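Local coordinates for protein PtLCIB4 H88A mutant (Phaeodactylum tricornutum, PDB 5B5Z) that probably interconverts carbon dioxide and bicarbonate at a zinc site in its unmutated form, as a homolog of LCIB and a member of a beta-carbonic anhydrase group, at residues Leu110-His115 and Ala216-Val221; Ala239-Ile244 and Asp254-Arg259; Ala85-Gly90 and Gly186-Met191. All coordinates share one frame; numbering follows the deposited sequence.

Contact 1: residues Leu110-His115 and Ala216-Val221; sequences LIYGSH and AQQKLV. With ZN (zinc ion), chain C.
Tyr-112 and Val-221 meet where helix 205-228 packs on strand 107-117. The helix is the last one in the long connection to the parallel neighbouring strand 238-247, so this is the packing of a beta-alpha-beta crossover. The short helix and strand segments run roughly antiparallel, at 152°, with their axes 8.7 Å apart.

Apolar contacts come mainly from Val-221. Its CG2 lies over the centre of the Tyr-112 ring, 4.0 Å from the centroid, and makes a CH-pi contact. Its other methyl, CG1, meets Leu-110 CD2 tip to tip at 3.9 Å. The Tyr-112 side chain takes the torsion that sets CG between the backbone N and the carbonyl carbon (chi1 73°). It points the same way as the side chain of Gln-218, and Tyr-112 OH comes alongside Gln-218 CG at 3.4 Å.

The polar contact is made by Gln-217. Its chain is extended beyond CG, which carries the amide to the strand backbone. Gln-217 NE2 donates to Gly-113 O at 3.1 Å, with an N-H...O angle of 151°. The acceptor lies in the amide plane of Gln-217, but the donor sits above the carbonyl plane of Gly-113. The amide oxygen Gln-217 OE1 comes to the edge of the Tyr-112 ring, 3.5 Å from CD2. Gln-217 thus touches both the backbone and an aromatic ring of the strand. Next to it, Ser-114 OG bonds to Pro-210 O, a residue of the same helix.

Metal binding follows at the end of the strand segment. Cys-59 and Cys-139 complete the protein ligands of the zinc ion, and Asn-247 OD1 hydrogen-bonds to His-115 ND1. His-115 NE2 binds the zinc at 2.1 Å, and a water is the fourth ligand.

Contact 2: residues Ala239-Ile244 and Asp254-Arg259; sequences AVVGGI and DFFVVR
Ile-244 and Val-257 form a hydrogen-bonded antiparallel pair in the beta hairpin of strands 238-247 and 255-264. The short strand segments cross at 117°, far from straight antiparallel, so close pairing is limited to a few residues.

Three backbone hydrogen bonds join them. Val-257 N donates to Ile-244 O at 2.8 Å, and Ile-244 N returns the bond to Val-257 O. Two residues further on, Arg-259 N donates to Gly-242 O at 2.8 Å. Between these bonds, Gly-243 and Val-258 make a non-hydrogen-bonded pair. Gly-243 CA comes within 3.1 Å of Val-257 O in a CA-H...O contact. A side chain at Gly-243 would run into that oxygen and into the Phe-256 ring.

The ring of Phe-256 makes the main aromatic contact. Its CG stands opposite the backbone N across the CA-CB bond (chi1 -165°), and the ring turns in against the partner backbone. Ile-244 O lies 3.7 Å above one face, offset toward the rim. Phe-256 CZ comes to 3.4 Å from Gly-243 N, and CE1 meets Val-241 CG1 obliquely.

Apolar packing adds to this. Ile-244 and Val-257 point to the same face of the sheet, and their CB atoms are 4.1 Å apart. Ile-244 CD1 lies over one face of the Arg-259 guanidinium, toward its rim, in a loose contact.

Helix 205-228 packs on the Ile-244 side, with Val-211 touching Ile-244 and Arg-259, and Tyr-214 touching Arg-259. Helix 31-43 packs on the opposite one, with Leu-34 touching Phe-256 and Val-258. Strand 107-117 flanks strand 238-247 on its other edge.

Contact 3: residues Ala85-Gly90 and Gly186-Met191; sequences AGFPFG and GYVRDM
Met-191 reaches from helix 183-192 to the ring of Phe-87, and its chain can be traced outward. Met-191 CB starts at the far end of the ring, 4.0 Å from Phe-87 CE1. CG lies anti to the carbonyl carbon (chi1 -75°), and the chain stays extended to SD. Met-191 SD sits obliquely to the ring, 3.8 Å from Phe-87 CD1, and makes a Met-aromatic contact. A bend at chi3 then turns CE on along the ring toward Phe-87 CD1 and CG. Met-191 CE also approaches Phe-89 CE1 at 4.3 Å.

The loop that carries these two phenylalanines follows strand 79-80 and leads into helix 91-99. Pro-88 stands between them at the centre of an inverse gamma turn. At the start of segment 85-90, the Ala-85 side chain is about 5 Å from the zinc ion.

Val-188 CG2 touches both rings, 4.2 Å from Phe-87 CD2 and 4.0 Å from Phe-89 CZ. With an alanine at Phe-87, Met-191 SD would probably lose its aromatic partner and a gap is likely to open beside Val-188.

The edge of Phe-89 presses on Tyr-187, with Phe-89 CE1 3.5 Å from Tyr-187 CB. Beyond this pair lies the second subunit: Gln-184 of that chain packs on Phe-89, and its Ala-183 on Tyr-187.

Overall arrangement
From the N terminus, the chain first passes the loop 85-90 and then strand segment 110-115. Contact 3 closes next, when helix segment 186-191 returns to the loop. Contact 1 closes later at 216-221, so the two contacts cross along the chain. They also touch in space, where Gln-217 and Leu-220 meet residues 85-88. Contact 2 follows in series as a short hairpin closure. It joins contact 1 through the sheet, because strands 107-117 and 238-247 are neighbours. Contacts 2 and 3 do not touch, and their centres are about 18 Å apart. Contact 2 pairs the hairpin strands, contact 1 sets helix 205-228 on the sheet, and contact 3 joins the loop near the zinc to helix 183-192 beside the second subunit.

Contact 1: residues Leu110-His115 and Ala216-Val221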
# COMPACT_ATOMS: atom_id res chain seq x y z
N LEU A 110 4.25 12.07 7.48
CA LEU A 110 3.34 11.60 6.43
C LEU A 110 3.64 12.26 5.10
O LEU A 110 3.67 13.48 5.00
CB LEU A 110 1.88 11.86 6.82
CG LEU A 110 0.83 11.52 5.77
CD1 LEU A 110 0.73 10.01 5.58
CD2 LEU A 110 -0.49 12.11 6.18
N ILE A 111 3.91 11.45 4.08
CA ILE A 111 4.09 11.92 2.70
C ILE A 111 2.89 11.49 1.88
O ILE A 111 2.62 10.29 1.77
CB ILE A 111 5.36 11.32 2.02
CG1 ILE A 111 6.58 11.32 2.96
CG2 ILE A 111 5.65 12.01 0.67
CD1 ILE A 111 7.10 12.71 3.32
N TYR A 112 2.15 12.43 1.30
CA TYR A 112 0.99 12.04 0.48
C TYR A 112 0.96 12.84 -0.80
O TYR A 112 1.53 13.91 -0.89
CB TYR A 112 -0.33 12.23 1.25
CG TYR A 112 -0.80 13.66 1.44
CD1 TYR A 112 -0.40 14.41 2.54
CD2 TYR A 112 -1.68 14.23 0.54
CE1 TYR A 112 -0.85 15.73 2.72
CE2 TYR A 112 -2.14 15.54 0.71
CZ TYR A 112 -1.71 16.28 1.79
OH TYR A 112 -2.17 17.59 1.96
N GLY A 113 0.24 12.31 -1.78
CA GLY A 113 0.08 13.05 -3.00
C GLY A 113 -0.61 12.28 -4.08
O GLY A 113 -0.72 11.06 -4.05
N SER A 114 -1.05 13.04 -5.07
CA SER A 114 -1.46 12.47 -6.32
C SER A 114 -0.23 12.18 -7.15
O SER A 114 0.88 12.50 -6.76
CB SER A 114 -2.36 13.45 -7.07
OG SER A 114 -1.63 14.65 -7.34
N HIS A 115 -0.41 11.57 -8.30
CA HIS A 115 0.74 11.45 -9.21
C HIS A 115 0.29 11.53 -10.67
O HIS A 115 -0.89 11.42 -10.98
CB HIS A 115 1.54 10.16 -8.96
CG HIS A 115 0.90 8.91 -9.47
ND1 HIS A 115 1.49 8.09 -10.41
CD2 HIS A 115 -0.29 8.33 -9.16
CE1 HIS A 115 0.68 7.07 -10.67
NE2 HIS A 115 -0.39 7.18 -9.91
N ALA A 216 -8.43 17.15 -3.53
CA ALA A 216 -9.36 16.25 -2.88
C ALA A 216 -8.67 15.47 -1.76
O ALA A 216 -9.24 15.26 -0.69
CB ALA A 216 -9.97 15.30 -3.91
N GLN A 217 -7.43 15.05 -2.00
CA GLN A 217 -6.65 14.34 -1.01
C GLN A 217 -6.38 15.21 0.20
O GLN A 217 -6.46 14.75 1.34
CB GLN A 217 -5.30 13.89 -1.58
CG GLN A 217 -5.34 12.69 -2.50
CD GLN A 217 -3.93 12.22 -2.86
OE1 GLN A 217 -2.94 12.67 -2.27
NE2 GLN A 217 -3.84 11.31 -3.82
N GLN A 218 -6.03 16.47 -0.05
CA GLN A 218 -5.62 17.34 1.04
C GLN A 218 -6.78 17.51 2.02
O GLN A 218 -6.59 17.51 3.24
CB GLN A 218 -5.12 18.68 0.49
CG GLN A 218 -4.82 19.72 1.57
CD GLN A 218 -6.05 20.56 1.90
OE1 GLN A 218 -6.71 21.07 1.00
NE2 GLN A 218 -6.36 20.68 3.18
N LYS A 219 -7.99 17.63 1.48
CA LYS A 219 -9.17 17.74 2.34
C LYS A 219 -9.40 16.49 3.19
O LYS A 219 -9.73 16.58 4.38
CB LYS A 219 -10.42 18.01 1.48
CG LYS A 219 -10.41 19.35 0.79
CD LYS A 219 -11.70 19.57 0.01
CE LYS A 219 -11.57 20.68 -1.02
NZ LYS A 219 -12.66 20.57 -2.04
N LEU A 220 -9.24 15.31 2.59
CA LEU A 220 -9.46 14.07 3.31
C LEU A 220 -8.37 13.83 4.35
O LEU A 220 -8.65 13.40 5.48
CB LEU A 220 -9.54 12.89 2.33
CG LEU A 220 -9.84 11.51 2.92
CD1 LEU A 220 -11.12 11.53 3.72
CD2 LEU A 220 -9.94 10.44 1.82
N VAL A 221 -7.12 14.10 3.98
CA VAL A 221 -6.01 13.96 4.93
C VAL A 221 -6.22 14.89 6.14
O VAL A 221 -6.09 14.47 7.29
CB VAL A 221 -4.66 14.26 4.26
CG1 VAL A 221 -3.53 14.36 5.31
CG2 VAL A 221 -4.38 13.16 3.24
ZN ZN C . -2.10 6.00 -9.86
O HOH W 1 -1.82 4.88 -11.40

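Contact 2: residues Ala239-Ile244 and Asp254-Arg259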
# COMPACT_ATOMS: atom_id res chain seq x y z
N ALA A 239 4.37 15.55 11.11
CA ALA A 239 4.88 16.38 10.04
C ALA A 239 4.24 15.86 8.78
O ALA A 239 4.05 14.66 8.62
CB ALA A 239 6.40 16.31 9.95
N VAL A 240 3.90 16.78 7.88
CA VAL A 240 3.13 16.44 6.70
C VAL A 240 3.79 17.03 5.47
O VAL A 240 4.11 18.22 5.45
CB VAL A 240 1.69 17.00 6.80
CG1 VAL A 240 0.93 16.75 5.52
CG2 VAL A 240 0.97 16.42 8.02
N VAL A 241 4.02 16.20 4.45
CA VAL A 241 4.41 16.70 3.13
C VAL A 241 3.37 16.25 2.11
O VAL A 241 3.16 15.05 1.95
CB VAL A 241 5.79 16.18 2.72
CG1 VAL A 241 6.13 16.64 1.32
CG2 VAL A 241 6.84 16.67 3.71
N GLY A 242 2.72 17.19 1.44
CA GLY A 242 1.71 16.81 0.45
C GLY A 242 1.96 17.50 -0.86
O GLY A 242 2.47 18.61 -0.91
N GLY A 243 1.64 16.82 -1.94
CA GLY A 243 1.80 17.44 -3.24
C GLY A 243 1.50 16.52 -4.40
O GLY A 243 0.64 15.64 -4.32
N ILE A 244 2.24 16.73 -5.48
CA ILE A 244 2.04 16.01 -6.73
C ILE A 244 3.33 15.33 -7.16
O ILE A 244 4.35 15.98 -7.38
CB ILE A 244 1.57 16.96 -7.87
CG1 ILE A 244 0.28 17.67 -7.43
CG2 ILE A 244 1.40 16.16 -9.17
CD1 ILE A 244 -0.12 18.79 -8.33
N ASP A 254 12.54 11.31 -11.03
CA ASP A 254 11.16 11.70 -10.77
C ASP A 254 11.17 13.06 -10.08
O ASP A 254 12.19 13.48 -9.54
CB ASP A 254 10.46 10.67 -9.89
CG ASP A 254 9.87 9.52 -10.68
OD1 ASP A 254 10.05 9.43 -11.91
OD2 ASP A 254 9.21 8.67 -10.04
N PHE A 255 10.03 13.73 -10.08
CA PHE A 255 9.89 15.02 -9.44
C PHE A 255 8.72 15.03 -8.47
O PHE A 255 7.86 14.15 -8.50
CB PHE A 255 9.71 16.14 -10.49
CG PHE A 255 10.96 16.45 -11.27
CD1 PHE A 255 11.41 15.59 -12.26
CD2 PHE A 255 11.69 17.59 -10.99
CE1 PHE A 255 12.58 15.87 -12.97
CE2 PHE A 255 12.86 17.89 -11.70
CZ PHE A 255 13.30 17.02 -12.69
N PHE A 256 8.71 16.04 -7.62
CA PHE A 256 7.61 16.25 -6.69
C PHE A 256 7.34 17.74 -6.56
O PHE A 256 8.27 18.54 -6.43
CB PHE A 256 7.95 15.63 -5.32
CG PHE A 256 6.76 15.47 -4.39
CD1 PHE A 256 6.39 16.48 -3.51
CD2 PHE A 256 6.02 14.28 -4.40
CE1 PHE A 256 5.29 16.33 -2.65
CE2 PHE A 256 4.93 14.11 -3.54
CZ PHE A 256 4.56 15.14 -2.67
N VAL A 257 6.06 18.09 -6.61
CA VAL A 257 5.61 19.45 -6.40
C VAL A 257 5.06 19.59 -5.00
O VAL A 257 3.98 19.09 -4.73
CB VAL A 257 4.51 19.83 -7.41
CG1 VAL A 257 4.16 21.34 -7.32
CG2 VAL A 257 4.92 19.42 -8.82
N VAL A 258 5.77 20.27 -4.12
CA VAL A 258 5.31 20.45 -2.74
C VAL A 258 4.21 21.49 -2.64
O VAL A 258 4.40 22.65 -2.99
CB VAL A 258 6.45 20.88 -1.80
CG1 VAL A 258 5.94 21.00 -0.39
CG2 VAL A 258 7.56 19.87 -1.85
N ARG A 259 3.05 21.07 -2.13
CA ARG A 259 1.93 21.98 -1.92
C ARG A 259 1.69 22.26 -0.43
O ARG A 259 1.17 23.31 -0.06
CB ARG A 259 0.68 21.38 -2.57
CG ARG A 259 0.68 21.39 -4.07
CD ARG A 259 0.42 22.80 -4.59
NE ARG A 259 -0.52 22.78 -5.71
CZ ARG A 259 -0.14 22.93 -6.98
NH1 ARG A 259 1.13 23.12 -7.27
NH2 ARG A 259 -1.04 22.89 -7.94

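Contact 3: residues Ala85-Gly90 and Gly186-Met191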
# COMPACT_ATOMS: atom_id res chain seq x y z
N ALA A 85 -5.15 6.00 -6.70
CA ALA A 85 -4.95 7.45 -6.89
C ALA A 85 -4.24 8.15 -5.72
O ALA A 85 -4.04 9.35 -5.77
CB ALA A 85 -6.27 8.13 -7.18
N GLY A 86 -3.87 7.39 -4.69
CA GLY A 86 -3.16 7.95 -3.55
C GLY A 86 -4.01 8.46 -2.39
O GLY A 86 -3.49 9.01 -1.43
N PHE A 87 -5.33 8.29 -2.48
CA PHE A 87 -6.20 8.65 -1.35
C PHE A 87 -5.91 7.80 -0.12
O PHE A 87 -5.57 6.64 -0.25
CB PHE A 87 -7.66 8.50 -1.74
CG PHE A 87 -8.13 9.58 -2.68
CD1 PHE A 87 -8.59 10.79 -2.18
CD2 PHE A 87 -8.08 9.39 -4.04
CE1 PHE A 87 -9.01 11.79 -3.05
CE2 PHE A 87 -8.50 10.38 -4.92
CZ PHE A 87 -8.96 11.58 -4.42
N PRO A 88 -6.04 8.40 1.08
CA PRO A 88 -5.73 7.72 2.35
C PRO A 88 -6.82 6.74 2.77
O PRO A 88 -7.49 6.92 3.78
CB PRO A 88 -5.61 8.89 3.35
CG PRO A 88 -6.52 9.95 2.79
CD PRO A 88 -6.33 9.83 1.28
N PHE A 89 -6.96 5.67 2.01
CA PHE A 89 -8.01 4.70 2.23
C PHE A 89 -7.86 3.93 3.55
O PHE A 89 -8.83 3.36 4.02
CB PHE A 89 -8.08 3.73 1.05
CG PHE A 89 -8.71 4.35 -0.17
CD1 PHE A 89 -10.04 4.74 -0.13
CD2 PHE A 89 -7.99 4.57 -1.32
CE1 PHE A 89 -10.64 5.30 -1.24
CE2 PHE A 89 -8.59 5.14 -2.43
CZ PHE A 89 -9.91 5.51 -2.38
N GLY A 90 -6.67 3.94 4.15
CA GLY A 90 -6.49 3.34 5.46
C GLY A 90 -7.39 4.00 6.49
O GLY A 90 -7.79 3.39 7.48
N GLY A 186 -14.80 3.46 -6.77
CA GLY A 186 -16.04 4.17 -6.58
C GLY A 186 -15.82 5.39 -5.70
O GLY A 186 -16.37 6.46 -5.95
N TYR A 187 -14.98 5.23 -4.67
CA TYR A 187 -14.63 6.34 -3.80
C TYR A 187 -13.84 7.41 -4.57
O TYR A 187 -14.02 8.61 -4.35
CB TYR A 187 -13.83 5.86 -2.59
CG TYR A 187 -14.62 5.10 -1.54
CD1 TYR A 187 -15.89 5.52 -1.15
CD2 TYR A 187 -14.10 3.94 -0.95
CE1 TYR A 187 -16.61 4.82 -0.19
CE2 TYR A 187 -14.82 3.24 0.00
CZ TYR A 187 -16.07 3.68 0.38
OH TYR A 187 -16.78 2.98 1.32
N VAL A 188 -12.96 6.99 -5.47
CA VAL A 188 -12.19 7.96 -6.26
C VAL A 188 -13.14 8.78 -7.14
O VAL A 188 -13.01 10.01 -7.23
CB VAL A 188 -11.12 7.27 -7.14
CG1 VAL A 188 -10.44 8.27 -8.08
CG2 VAL A 188 -10.11 6.53 -6.26
N ARG A 189 -14.10 8.12 -7.77
CA ARG A 189 -15.10 8.83 -8.57
C ARG A 189 -15.87 9.80 -7.68
O ARG A 189 -16.12 10.94 -8.08
CB ARG A 189 -16.07 7.86 -9.27
CG ARG A 189 -15.51 7.17 -10.49
CD ARG A 189 -16.61 6.41 -11.26
NE ARG A 189 -17.28 5.41 -10.43
CZ ARG A 189 -16.90 4.14 -10.34
NH1 ARG A 189 -15.86 3.69 -11.02
NH2 ARG A 189 -17.57 3.30 -9.55
N ASP A 190 -16.23 9.35 -6.49
CA ASP A 190 -16.98 10.19 -5.54
C ASP A 190 -16.22 11.46 -5.19
O ASP A 190 -16.77 12.56 -5.23
CB ASP A 190 -17.30 9.45 -4.25
CG ASP A 190 -18.37 8.39 -4.43
OD1 ASP A 190 -19.14 8.45 -5.42
OD2 ASP A 190 -18.46 7.50 -3.55
N MET A 191 -14.95 11.31 -4.83
CA MET A 191 -14.19 12.47 -4.40
C MET A 191 -13.79 13.41 -5.55
O MET A 191 -13.49 14.59 -5.33
CB MET A 191 -12.99 12.02 -3.58
CG MET A 191 -13.44 11.58 -2.19
SD MET A 191 -12.16 11.08 -1.05
CE MET A 191 -12.05 9.31 -1.38